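Local coordinates for protein trypsin-like serine protease (Magnetospirillum magneticum, PDB 5HMA) that promotes magnetite formation in magnetosomes and activates the protease MamE, its trypsin-like domain binding transition metals while probably not working as a protease itself, at residues 71-76 and 176-181; 150-153 and 159-162; 102-107 and 112-117; 124-129 and 134-139. All blocks are in the same frame, centred on the assembly; numbering follows the deposited sequence.

Contact 1 of 4, residues 71-76 and 176-181; sequences HDLALL and FTVPAQ. With NI (nickel (II) ion), chain C.
Val-178 meets His-71 and Leu-73 through its two methyl groups, and the apolar part of the contact is small enough to follow atom by atom. Its chi1 of -174° sets CG1 opposite the backbone N, from where this methyl meets Leu-73 CD1 at 3.8 Å; the same CG1 of Val-178 comes to 4.1 Å from His-71 CB. The other branch, CG2, lies 3.5 Å from the carbonyl oxygen His-71 O. The side chains of Leu-73 and Val-178 run past one another, each pointing back along the other, and no hydrogen bond joins the two segments. Cutting Val-178 back to an alanine would probably open a gap beside Leu-73 CD1 and leave the CB of His-71 without the methyl it rests against.

Metal coordination is the second kind of interaction. His-71 NE2 binds nickel at 2.2 Å, and His-186 and three waters are the other ligands; waters 1 and 2 stand on opposite sides of the metal. The rings of the two histidines meet edge-to-face.

Beside the contact, Asp-72 OD2 is hydrogen-bonded to His-39 ND1, an aspartate-histidine pair like that of trypsin-like proteases. Where strand 73-78 begins, Asp-72 and Leu-73 both face Ile-68 in a G1 beta bulge.

The chemistry thus divides within a few residues: apolar carbons hold the base of His-71 against the end of strand 173-179, while its ring reaches the partly hydrated metal. The scaffold is that of a trypsin-like protease, here used for binding a transition metal.

Contact 2 of 4, residues 150-153 and 159-162; sequences GPLV and LVGI
A beta hairpin in the second sheet of the trypsin-like fold carries a classic beta bulge here, in which Val-160 and Gly-161 on strand 159-167 both face Leu-152 on strand 151-153. The extra residue shifts the register by one, so that Leu-152 pairs with Gly-161 but Val-153 with Leu-159. Leu-152 O receives Val-160 N at 2.8 Å in a nearly straight bond (172° at the hydrogen) and, more weakly, Gly-161 N at 3.3 Å. Leu-152 N in turn donates to Gly-161 O at 2.8 Å, approaching from above the carbonyl plane.

Hydrophobic contacts flank the bulge. Pro-151 CB touches Leu-159 CD1 at 3.5 Å, and Phe-87 packs on both of these residues and on Val-153. Leu-152 and Val-160 cross obliquely, with Leu-152 CD2 3.7 Å from Val-160 CG2. Gly-161 brings no side chain to the place where a beta carbon would face Leu-152 CB.

At the other end, Ile-162 CA lies 3.5 Å from Gly-150 O in a CA-H...O contact. Chi1 of -62° puts Val-160 CG1 opposite the carbonyl carbon and leaves CG2 between N and C, 3.2 Å from Leu-152 O.

Contact 3 of 4, residues 102-107 and 112-117; sequences FAFGRN and PLVRQG
Phe-104 and Val-114 form the close-fitting centre of this antiparallel hairpin; their side chains run alongside each other from neighbouring strands. Val-114 CG2 stands over one face of the phenyl ring, 3.6 Å from the centroid of Phe-104 and 15° off the normal, a CH-pi contact. With chi1 at 62°, CG2 lies opposite the valine's backbone N, which places it above the ring. An alanine in place of Phe-104 would probably strip Val-114 CG2 of its aromatic platform.

The backbones are equally close. Ala-103 N bonds Arg-115 O at 2.8 Å, nearly along the C=O axis, and Leu-113 N reaches Gly-105 O at 2.7 Å; the two return bonds complete both hydrogen-bonded pairs. Leu-113 also packs its CD1 on Asn-107 CB at 4.0 Å, while Asn-107 OD1 accepts Ala-109 N and Ala-111 N. Gln-116 CB touches Phe-102 CD2 at 3.5 Å, its amide turned 71° from that ring. Near the turn, Pro-112 CB lies over one face of the Arg-106 guanidinium, 3.6 Å from NH2. Bonds from NE to Gly-110 O and from NH1 to Val-9 O fix the group's rotation.

Segment 112-117 is the solvent side. Val-114, though exposed, still packs on Phe-104; Arg-115 is the loose element, its end leading away from the partner strand to a cation-pi contact with Tyr-143.

In the sheet, strand 100-106 runs between strands 112-121 and 151-153. Phe-104 accordingly meets Pro-151 and Val-153 as well as Val-114, and Phe-102 also packs on Val-153.

Contact 4 of 4, residues 124-129 and 134-139; sequences APLAVG and THLLRS
Leu-136 lays its CD1 against Leu-126 CB at 3.4 Å, a short approach for two carbons. Its CG stands anti to the carbonyl carbon (chi1 -60°), which sends the chain across strand 124-128 toward Leu-126. On the way, Leu-136 CB comes within 3.3 Å of Ala-124 O.

That oxygen also accepts Leu-136 N at 2.9 Å, and Ala-124 N returns a bond to Leu-136 O at 2.8 Å. Ala-124 and Leu-136 are thus a single antiparallel hydrogen-bonded pair. Past Leu-136 the strand turns away, and the axes of 124-128 and 136-139 stand at 96°, whereas before the corner at His-135 Leu-126 still bonds to Ile-133. That corner puts the two parts of strand 131-139 on different sheets or faces. Here Thr-134 OG1 and His-135 ND1 are hydrogen-bonded at 3.0 Å.

Ala-124 CB rests on the aliphatic part of Arg-138, 3.7 Å from its CG. Beyond that the arginine chain bends at chi3 and ends in a salt bridge from NH1, so its carbons serve the hairpin and its charge finds a mate, Glu-174, on the neighbouring strand 173-179.

Strand 131-139 also pairs with strands 112-121 and 173-179. Strand 173-179 meets the hairpin through Phe-176, which touches Leu-126 and Arg-138, and Ile-164 and Ala-166 of strand 159-167 pack on Leu-126.

How the contacts relate
Contact 1 closes the longest loop of chain, and the other three are nested inside it, in the order contact 3, contact 4, contact 2. Strand 73-78 belongs to the six-stranded barrel, whereas all the remaining strands lie in the second antiparallel sheet, so contact 1 alone spans the two. Val-178 N to Ile-162 O (2.8 Å) links contact 1 to contact 2, and Thr-177 O to Leu-137 N (2.9 Å) links it to contact 4. Contact 2 adjoins contact 3 through strands 151-153 and 100-106. Centres lie from about 9 Å apart (contacts 1 and 2) to about 19 Å (contacts 3 and 4). The metal-binding histidine thus sits where the two halves of a protease-like fold meet.

Contact 1 of 4, residues 71-76 and 176-181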
loop_
_atom_site.group_PDB
_atom_site.type_symbol
_atom_site.label_atom_id
_atom_site.label_comp_id
_atom_site.label_asym_id
_atom_site.label_seq_id
_atom_site.Cartn_x
_atom_site.Cartn_y
_atom_site.Cartn_z
ATOM N N HIS A 71 -0.481 12.937 -3.558
ATOM C CA HIS A 71 -0.139 12.080 -2.423
ATOM C C HIS A 71 0.506 10.779 -2.878
ATOM O O HIS A 71 0.664 9.856 -2.086
ATOM C CB HIS A 71 -1.379 11.769 -1.585
ATOM C CG HIS A 71 -2.087 12.989 -1.075
ATOM N ND1 HIS A 71 -1.741 13.621 0.102
ATOM C CD2 HIS A 71 -3.132 13.685 -1.581
ATOM C CE1 HIS A 71 -2.539 14.656 0.295
ATOM N NE2 HIS A 71 -3.393 14.716 -0.712
ATOM N N ASP A 72 0.862 10.713 -4.159
ATOM C CA ASP A 72 1.508 9.540 -4.744
ATOM C C ASP A 72 0.687 8.271 -4.534
ATOM O O ASP A 72 1.231 7.204 -4.265
ATOM C CB ASP A 72 2.921 9.360 -4.173
ATOM C CG ASP A 72 3.717 8.294 -4.904
ATOM O OD1 ASP A 72 3.443 8.064 -6.106
ATOM O OD2 ASP A 72 4.605 7.674 -4.276
ATOM N N LEU A 73 -0.631 8.378 -4.664
ATOM C CA LEU A 73 -1.460 7.182 -4.588
ATOM C C LEU A 73 -2.229 6.930 -5.885
ATOM O O LEU A 73 -2.550 7.859 -6.632
ATOM C CB LEU A 73 -2.436 7.268 -3.414
ATOM C CG LEU A 73 -1.825 7.367 -2.017
ATOM C CD1 LEU A 73 -2.914 7.303 -0.964
ATOM C CD2 LEU A 73 -0.809 6.270 -1.807
ATOM N N ALA A 74 -2.502 5.652 -6.133
ATOM C CA ALA A 74 -3.328 5.202 -7.245
ATOM C C ALA A 74 -4.382 4.225 -6.736
ATOM O O ALA A 74 -4.097 3.363 -5.888
ATOM C CB ALA A 74 -2.473 4.540 -8.325
ATOM N N LEU A 75 -5.599 4.381 -7.248
ATOM C CA LEU A 75 -6.686 3.431 -7.015
ATOM C C LEU A 75 -6.778 2.516 -8.223
ATOM O O LEU A 75 -7.003 2.980 -9.337
ATOM C CB LEU A 75 -8.029 4.148 -6.802
ATOM C CG LEU A 75 -9.231 3.208 -6.630
ATOM C CD1 LEU A 75 -9.092 2.438 -5.333
ATOM C CD2 LEU A 75 -10.578 3.959 -6.695
ATOM N N LEU A 76 -6.596 1.223 -7.998
ATOM C CA LEU A 76 -6.684 0.238 -9.066
ATOM C C LEU A 76 -7.972 -0.559 -8.928
ATOM O O LEU A 76 -8.524 -0.696 -7.832
ATOM C CB LEU A 76 -5.483 -0.723 -9.028
ATOM C CG LEU A 76 -4.064 -0.174 -8.885
ATOM C CD1 LEU A 76 -3.059 -1.323 -8.936
ATOM C CD2 LEU A 76 -3.771 0.847 -9.968
ATOM N N PHE A 176 7.965 6.269 5.311
ATOM C CA PHE A 176 6.911 7.276 5.280
ATOM C C PHE A 176 5.562 6.610 5.095
ATOM O O PHE A 176 5.488 5.456 4.657
ATOM C CB PHE A 176 7.175 8.285 4.171
ATOM C CG PHE A 176 8.328 9.183 4.462
ATOM C CD1 PHE A 176 9.632 8.733 4.295
ATOM C CD2 PHE A 176 8.118 10.466 4.948
ATOM C CE1 PHE A 176 10.709 9.551 4.591
ATOM C CE2 PHE A 176 9.202 11.306 5.239
ATOM C CZ PHE A 176 10.495 10.843 5.063
ATOM N N THR A 177 4.492 7.323 5.438
ATOM C CA THR A 177 3.146 6.781 5.283
ATOM C C THR A 177 2.131 7.870 4.959
ATOM O O THR A 177 2.028 8.866 5.686
ATOM C CB THR A 177 2.654 6.047 6.562
ATOM O OG1 THR A 177 3.566 4.998 6.914
ATOM C CG2 THR A 177 1.273 5.454 6.313
ATOM N N VAL A 178 1.387 7.670 3.868
ATOM C CA VAL A 178 0.241 8.511 3.535
ATOM C C VAL A 178 -0.940 8.121 4.416
ATOM O O VAL A 178 -1.384 6.983 4.368
ATOM C CB VAL A 178 -0.140 8.374 2.062
ATOM C CG1 VAL A 178 -1.242 9.377 1.711
ATOM C CG2 VAL A 178 1.093 8.534 1.160
ATOM N N PRO A 179 -1.450 9.057 5.237
ATOM C CA PRO A 179 -2.580 8.730 6.125
ATOM C C PRO A 179 -3.807 8.226 5.361
ATOM O O PRO A 179 -4.110 8.732 4.284
ATOM C CB PRO A 179 -2.882 10.064 6.819
ATOM C CG PRO A 179 -1.587 10.799 6.786
ATOM C CD PRO A 179 -0.927 10.411 5.475
ATOM N N ALA A 180 -4.510 7.244 5.917
ATOM C CA ALA A 180 -5.628 6.624 5.214
ATOM C C ALA A 180 -6.771 7.608 4.941
ATOM O O ALA A 180 -7.542 7.411 4.008
ATOM C CB ALA A 180 -6.141 5.424 5.997
ATOM N N GLN A 181 -6.875 8.668 5.739
ATOM C CA GLN A 181 -7.935 9.658 5.542
ATOM C C GLN A 181 -7.832 10.328 4.169
ATOM O O GLN A 181 -8.835 10.763 3.590
ATOM C CB GLN A 181 -7.898 10.719 6.649
ATOM C CG GLN A 181 -9.008 11.767 6.551
ATOM C CD GLN A 181 -10.404 11.151 6.448
ATOM O OE1 GLN A 181 -10.683 10.089 7.018
ATOM N NE2 GLN A 181 -11.288 11.822 5.711
HETATM NI NI NI C . -4.816 16.367 -1.150
HETATM O O HOH W 1 -4.249 16.424 -3.274
HETATM O O HOH W 2 -5.363 16.256 0.986
HETATM O O HOH W 3 -3.037 17.643 -0.727
#

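Contact 2 of 4, residues 150-153 and 159-162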
loop_
_atom_site.group_PDB
_atom_site.type_symbol
_atom_site.label_atom_id
_atom_site.label_comp_id
_atom_site.label_asym_id
_atom_site.label_seq_id
_atom_site.Cartn_x
_atom_site.Cartn_y
_atom_site.Cartn_z
ATOM N N GLY A 150 2.225 -0.839 0.205
ATOM C CA GLY A 150 1.480 -1.673 1.139
ATOM C C GLY A 150 0.882 -0.911 2.324
ATOM O O GLY A 150 1.179 0.272 2.546
ATOM N N PRO A 151 0.027 -1.586 3.100
ATOM C CA PRO A 151 -0.669 -0.911 4.198
ATOM C C PRO A 151 0.127 -0.798 5.505
ATOM O O PRO A 151 0.890 -1.705 5.862
ATOM C CB PRO A 151 -1.904 -1.800 4.412
ATOM C CG PRO A 151 -1.399 -3.172 4.094
ATOM C CD PRO A 151 -0.486 -2.954 2.885
ATOM N N LEU A 152 -0.054 0.328 6.194
ATOM C CA LEU A 152 0.261 0.448 7.611
ATOM C C LEU A 152 -1.016 0.161 8.407
ATOM O O LEU A 152 -2.092 0.657 8.048
ATOM C CB LEU A 152 0.784 1.846 7.936
ATOM C CG LEU A 152 1.501 1.948 9.288
ATOM C CD1 LEU A 152 2.840 1.199 9.215
ATOM C CD2 LEU A 152 1.712 3.401 9.683
ATOM N N VAL A 153 -0.922 -0.637 9.468
ATOM C CA VAL A 153 -2.107 -0.906 10.282
ATOM C C VAL A 153 -1.784 -0.697 11.731
ATOM O O VAL A 153 -0.617 -0.748 12.126
ATOM C CB VAL A 153 -2.675 -2.335 10.082
ATOM C CG1 VAL A 153 -2.971 -2.614 8.598
ATOM C CG2 VAL A 153 -1.736 -3.376 10.676
ATOM N N LEU A 159 -6.786 -0.184 8.841
ATOM C CA LEU A 159 -5.921 0.507 7.889
ATOM C C LEU A 159 -5.615 1.906 8.423
ATOM O O LEU A 159 -6.540 2.653 8.734
ATOM C CB LEU A 159 -6.591 0.593 6.519
ATOM C CG LEU A 159 -5.772 1.257 5.409
ATOM C CD1 LEU A 159 -4.513 0.454 5.139
ATOM C CD2 LEU A 159 -6.594 1.361 4.145
ATOM N N VAL A 160 -4.340 2.274 8.553
ATOM C CA VAL A 160 -4.056 3.646 8.975
ATOM C C VAL A 160 -3.314 4.405 7.888
ATOM O O VAL A 160 -3.235 5.635 7.925
ATOM C CB VAL A 160 -3.287 3.702 10.320
ATOM C CG1 VAL A 160 -4.136 3.081 11.427
ATOM C CG2 VAL A 160 -1.944 3.018 10.234
ATOM N N GLY A 161 -2.801 3.692 6.894
ATOM C CA GLY A 161 -2.156 4.374 5.789
ATOM C C GLY A 161 -1.486 3.496 4.754
ATOM O O GLY A 161 -1.531 2.273 4.828
ATOM N N ILE A 162 -0.860 4.149 3.783
ATOM C CA ILE A 162 -0.163 3.490 2.689
ATOM C C ILE A 162 1.307 3.904 2.729
ATOM O O ILE A 162 1.629 5.092 2.754
ATOM C CB ILE A 162 -0.796 3.844 1.331
ATOM C CG1 ILE A 162 -2.254 3.373 1.275
ATOM C CG2 ILE A 162 0.038 3.249 0.208
ATOM C CD1 ILE A 162 -2.410 1.856 1.312
#

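Contact 3 of 4, residues 102-107 and 112-117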
loop_
_atom_site.group_PDB
_atom_site.type_symbol
_atom_site.label_atom_id
_atom_site.label_comp_id
_atom_site.label_asym_id
_atom_site.label_seq_id
_atom_site.Cartn_x
_atom_site.Cartn_y
_atom_site.Cartn_z
ATOM N N PHE A 102 2.138 -1.504 12.175
ATOM C CA PHE A 102 2.639 -2.688 11.490
ATOM C C PHE A 102 2.566 -2.439 10.003
ATOM O O PHE A 102 1.517 -2.052 9.481
ATOM C CB PHE A 102 1.833 -3.936 11.876
ATOM C CG PHE A 102 1.769 -4.168 13.359
ATOM C CD1 PHE A 102 0.898 -3.425 14.156
ATOM C CD2 PHE A 102 2.588 -5.117 13.964
ATOM C CE1 PHE A 102 0.850 -3.619 15.534
ATOM C CE2 PHE A 102 2.530 -5.331 15.339
ATOM C CZ PHE A 102 1.669 -4.573 16.126
ATOM N N ALA A 103 3.688 -2.634 9.321
ATOM C CA ALA A 103 3.749 -2.384 7.889
ATOM C C ALA A 103 3.823 -3.712 7.157
ATOM O O ALA A 103 4.729 -4.510 7.388
ATOM C CB ALA A 103 4.943 -1.507 7.560
ATOM N N PHE A 104 2.841 -3.958 6.297
ATOM C CA PHE A 104 2.741 -5.235 5.584
ATOM C C PHE A 104 3.097 -5.042 4.109
ATOM O O PHE A 104 2.822 -3.986 3.533
ATOM C CB PHE A 104 1.318 -5.816 5.685
ATOM C CG PHE A 104 0.977 -6.413 7.027
ATOM C CD1 PHE A 104 0.595 -5.598 8.089
ATOM C CD2 PHE A 104 0.991 -7.788 7.215
ATOM C CE1 PHE A 104 0.252 -6.152 9.325
ATOM C CE2 PHE A 104 0.646 -8.347 8.443
ATOM C CZ PHE A 104 0.281 -7.528 9.502
ATOM N N GLY A 105 3.669 -6.073 3.490
ATOM C CA GLY A 105 3.937 -6.052 2.058
ATOM C C GLY A 105 4.044 -7.465 1.505
ATOM O O GLY A 105 3.824 -8.439 2.233
ATOM N N ARG A 106 4.365 -7.583 0.219
ATOM C CA ARG A 106 4.660 -8.879 -0.379
ATOM C C ARG A 106 5.917 -8.724 -1.209
ATOM O O ARG A 106 6.080 -7.743 -1.943
ATOM C CB ARG A 106 3.489 -9.412 -1.239
ATOM C CG ARG A 106 2.157 -9.517 -0.487
ATOM C CD ARG A 106 1.254 -10.631 -1.004
ATOM N NE ARG A 106 1.489 -11.896 -0.317
ATOM C CZ ARG A 106 0.792 -12.341 0.726
ATOM N NH1 ARG A 106 -0.199 -11.628 1.235
ATOM N NH2 ARG A 106 1.096 -13.509 1.268
ATOM N N ASN A 107 6.808 -9.697 -1.094
ATOM C CA ASN A 107 8.060 -9.607 -1.810
ATOM C C ASN A 107 7.913 -10.100 -3.262
ATOM O O ASN A 107 6.818 -10.425 -3.727
ATOM C CB ASN A 107 9.157 -10.374 -1.055
ATOM C CG ASN A 107 8.926 -11.875 -1.015
ATOM O OD1 ASN A 107 8.116 -12.428 -1.759
ATOM N ND2 ASN A 107 9.665 -12.549 -0.143
ATOM N N PRO A 112 4.596 -12.944 2.135
ATOM C CA PRO A 112 4.211 -11.799 2.966
ATOM C C PRO A 112 5.393 -11.217 3.741
ATOM O O PRO A 112 6.273 -11.951 4.182
ATOM C CB PRO A 112 3.174 -12.396 3.923
ATOM C CG PRO A 112 3.553 -13.844 4.025
ATOM C CD PRO A 112 4.079 -14.223 2.659
ATOM N N LEU A 113 5.411 -9.900 3.880
ATOM C CA LEU A 113 6.398 -9.209 4.698
ATOM C C LEU A 113 5.665 -8.439 5.772
ATOM O O LEU A 113 4.679 -7.763 5.486
ATOM C CB LEU A 113 7.227 -8.235 3.865
ATOM C CG LEU A 113 7.951 -8.764 2.638
ATOM C CD1 LEU A 113 8.425 -7.603 1.767
ATOM C CD2 LEU A 113 9.112 -9.645 3.081
ATOM N N VAL A 114 6.140 -8.510 7.003
ATOM C CA VAL A 114 5.565 -7.670 8.042
ATOM C C VAL A 114 6.675 -7.167 8.952
ATOM O O VAL A 114 7.628 -7.892 9.267
ATOM C CB VAL A 114 4.478 -8.427 8.847
ATOM C CG1 VAL A 114 5.072 -9.624 9.564
ATOM C CG2 VAL A 114 3.807 -7.500 9.845
ATOM N N ARG A 115 6.559 -5.908 9.353
ATOM C CA ARG A 115 7.454 -5.357 10.356
ATOM C C ARG A 115 6.670 -4.414 11.261
ATOM O O ARG A 115 5.830 -3.636 10.805
ATOM C CB ARG A 115 8.624 -4.633 9.696
ATOM C CG ARG A 115 9.538 -3.936 10.662
ATOM C CD ARG A 115 10.728 -4.800 11.004
ATOM N NE ARG A 115 11.963 -4.180 10.532
ATOM C CZ ARG A 115 12.941 -4.837 9.918
ATOM N NH1 ARG A 115 12.837 -6.143 9.699
ATOM N NH2 ARG A 115 14.028 -4.184 9.529
ATOM N N GLN A 116 6.930 -4.496 12.553
ATOM C CA GLN A 116 6.307 -3.575 13.482
ATOM C C GLN A 116 7.270 -2.456 13.839
ATOM O O GLN A 116 8.485 -2.614 13.766
ATOM C CB GLN A 116 5.861 -4.293 14.747
ATOM C CG GLN A 116 6.990 -4.802 15.564
ATOM C CD GLN A 116 6.620 -4.887 17.019
ATOM O OE1 GLN A 116 6.918 -3.978 17.797
ATOM N NE2 GLN A 116 5.948 -5.970 17.398
ATOM N N GLY A 117 6.709 -1.325 14.228
ATOM C CA GLY A 117 7.500 -0.200 14.670
ATOM C C GLY A 117 6.616 0.826 15.343
ATOM O O GLY A 117 5.416 0.611 15.537
#

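Contact 4 of 4, residues 124-129 and 134-139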
loop_
_atom_site.group_PDB
_atom_site.type_symbol
_atom_site.label_atom_id
_atom_site.label_comp_id
_atom_site.label_asym_id
_atom_site.label_seq_id
_atom_site.Cartn_x
_atom_site.Cartn_y
_atom_site.Cartn_z
ATOM N N ALA A 124 5.340 15.022 8.307
ATOM C CA ALA A 124 6.634 15.077 7.645
ATOM C C ALA A 124 6.455 15.232 6.141
ATOM O O ALA A 124 5.537 14.643 5.560
ATOM C CB ALA A 124 7.451 13.824 7.958
ATOM N N PRO A 125 7.326 16.038 5.512
ATOM C CA PRO A 125 7.363 16.204 4.053
ATOM C C PRO A 125 8.165 15.112 3.345
ATOM O O PRO A 125 9.055 14.515 3.952
ATOM C CB PRO A 125 8.041 17.567 3.876
ATOM C CG PRO A 125 8.950 17.667 5.046
ATOM C CD PRO A 125 8.257 16.955 6.195
ATOM N N LEU A 126 7.845 14.864 2.077
ATOM C CA LEU A 126 8.619 13.955 1.236
ATOM C C LEU A 126 8.497 14.356 -0.224
ATOM O O LEU A 126 7.403 14.670 -0.700
ATOM C CB LEU A 126 8.156 12.505 1.410
ATOM C CG LEU A 126 8.817 11.459 0.507
ATOM C CD1 LEU A 126 10.294 11.368 0.812
ATOM C CD2 LEU A 126 8.158 10.095 0.652
ATOM N N ALA A 127 9.621 14.347 -0.933
ATOM C CA ALA A 127 9.605 14.619 -2.361
ATOM C C ALA A 127 9.634 13.314 -3.149
ATOM O O ALA A 127 10.551 12.509 -3.007
ATOM C CB ALA A 127 10.779 15.514 -2.754
ATOM N N VAL A 128 8.601 13.110 -3.963
ATOM C CA VAL A 128 8.535 11.985 -4.887
ATOM C C VAL A 128 8.556 12.550 -6.298
ATOM O O VAL A 128 7.576 13.149 -6.751
ATOM C CB VAL A 128 7.278 11.135 -4.656
ATOM C CG1 VAL A 128 7.191 10.010 -5.698
ATOM C CG2 VAL A 128 7.261 10.587 -3.238
ATOM N N GLY A 129 9.675 12.369 -6.992
ATOM C CA GLY A 129 9.875 13.051 -8.255
ATOM C C GLY A 129 9.749 14.552 -8.059
ATOM O O GLY A 129 10.433 15.126 -7.214
ATOM N N THR A 134 3.205 16.456 1.529
ATOM C CA THR A 134 3.264 16.949 2.899
ATOM C C THR A 134 2.368 16.159 3.856
ATOM O O THR A 134 1.546 15.345 3.427
ATOM C CB THR A 134 2.852 18.424 2.963
ATOM O OG1 THR A 134 1.561 18.574 2.357
ATOM C CG2 THR A 134 3.859 19.291 2.224
ATOM N N HIS A 135 2.538 16.424 5.152
ATOM C CA HIS A 135 1.719 15.837 6.216
ATOM C C HIS A 135 1.675 14.310 6.176
ATOM O O HIS A 135 0.623 13.698 6.345
ATOM C CB HIS A 135 0.302 16.414 6.162
ATOM C CG HIS A 135 0.266 17.913 6.163
ATOM N ND1 HIS A 135 0.150 18.652 5.007
ATOM C CD2 HIS A 135 0.350 18.808 7.177
ATOM C CE1 HIS A 135 0.155 19.940 5.309
ATOM N NE2 HIS A 135 0.276 20.060 6.619
ATOM N N LEU A 136 2.837 13.707 5.952
ATOM C CA LEU A 136 2.978 12.259 6.030
ATOM C C LEU A 136 3.335 11.819 7.447
ATOM O O LEU A 136 3.811 12.619 8.256
ATOM C CB LEU A 136 4.054 11.776 5.060
ATOM C CG LEU A 136 3.804 12.095 3.591
ATOM C CD1 LEU A 136 5.065 11.867 2.796
ATOM C CD2 LEU A 136 2.690 11.218 3.068
ATOM N N LEU A 137 3.108 10.544 7.735
ATOM C CA LEU A 137 3.655 9.920 8.935
ATOM C C LEU A 137 5.076 9.433 8.682
ATOM O O LEU A 137 5.461 9.167 7.539
ATOM C CB LEU A 137 2.797 8.739 9.364
ATOM C CG LEU A 137 1.291 8.969 9.478
ATOM C CD1 LEU A 137 0.590 7.637 9.715
ATOM C CD2 LEU A 137 0.993 9.954 10.603
ATOM N N ARG A 138 5.853 9.302 9.749
ATOM C CA ARG A 138 7.095 8.533 9.676
ATOM C C ARG A 138 7.097 7.428 10.708
ATOM O O ARG A 138 6.700 7.632 11.856
ATOM C CB ARG A 138 8.303 9.424 9.890
ATOM C CG ARG A 138 8.503 10.379 8.758
ATOM C CD ARG A 138 9.823 11.060 8.891
ATOM N NE ARG A 138 10.930 10.149 8.640
ATOM C CZ ARG A 138 12.183 10.559 8.508
ATOM N NH1 ARG A 138 13.158 9.690 8.281
ATOM N NH2 ARG A 138 12.450 11.853 8.605
ATOM N N SER A 139 7.546 6.253 10.296
ATOM C CA SER A 139 7.705 5.144 11.222
ATOM C C SER A 139 8.848 4.245 10.774
ATOM O O SER A 139 9.167 4.153 9.585
ATOM C CB SER A 139 6.416 4.330 11.323
ATOM O OG SER A 139 6.419 3.315 10.343
#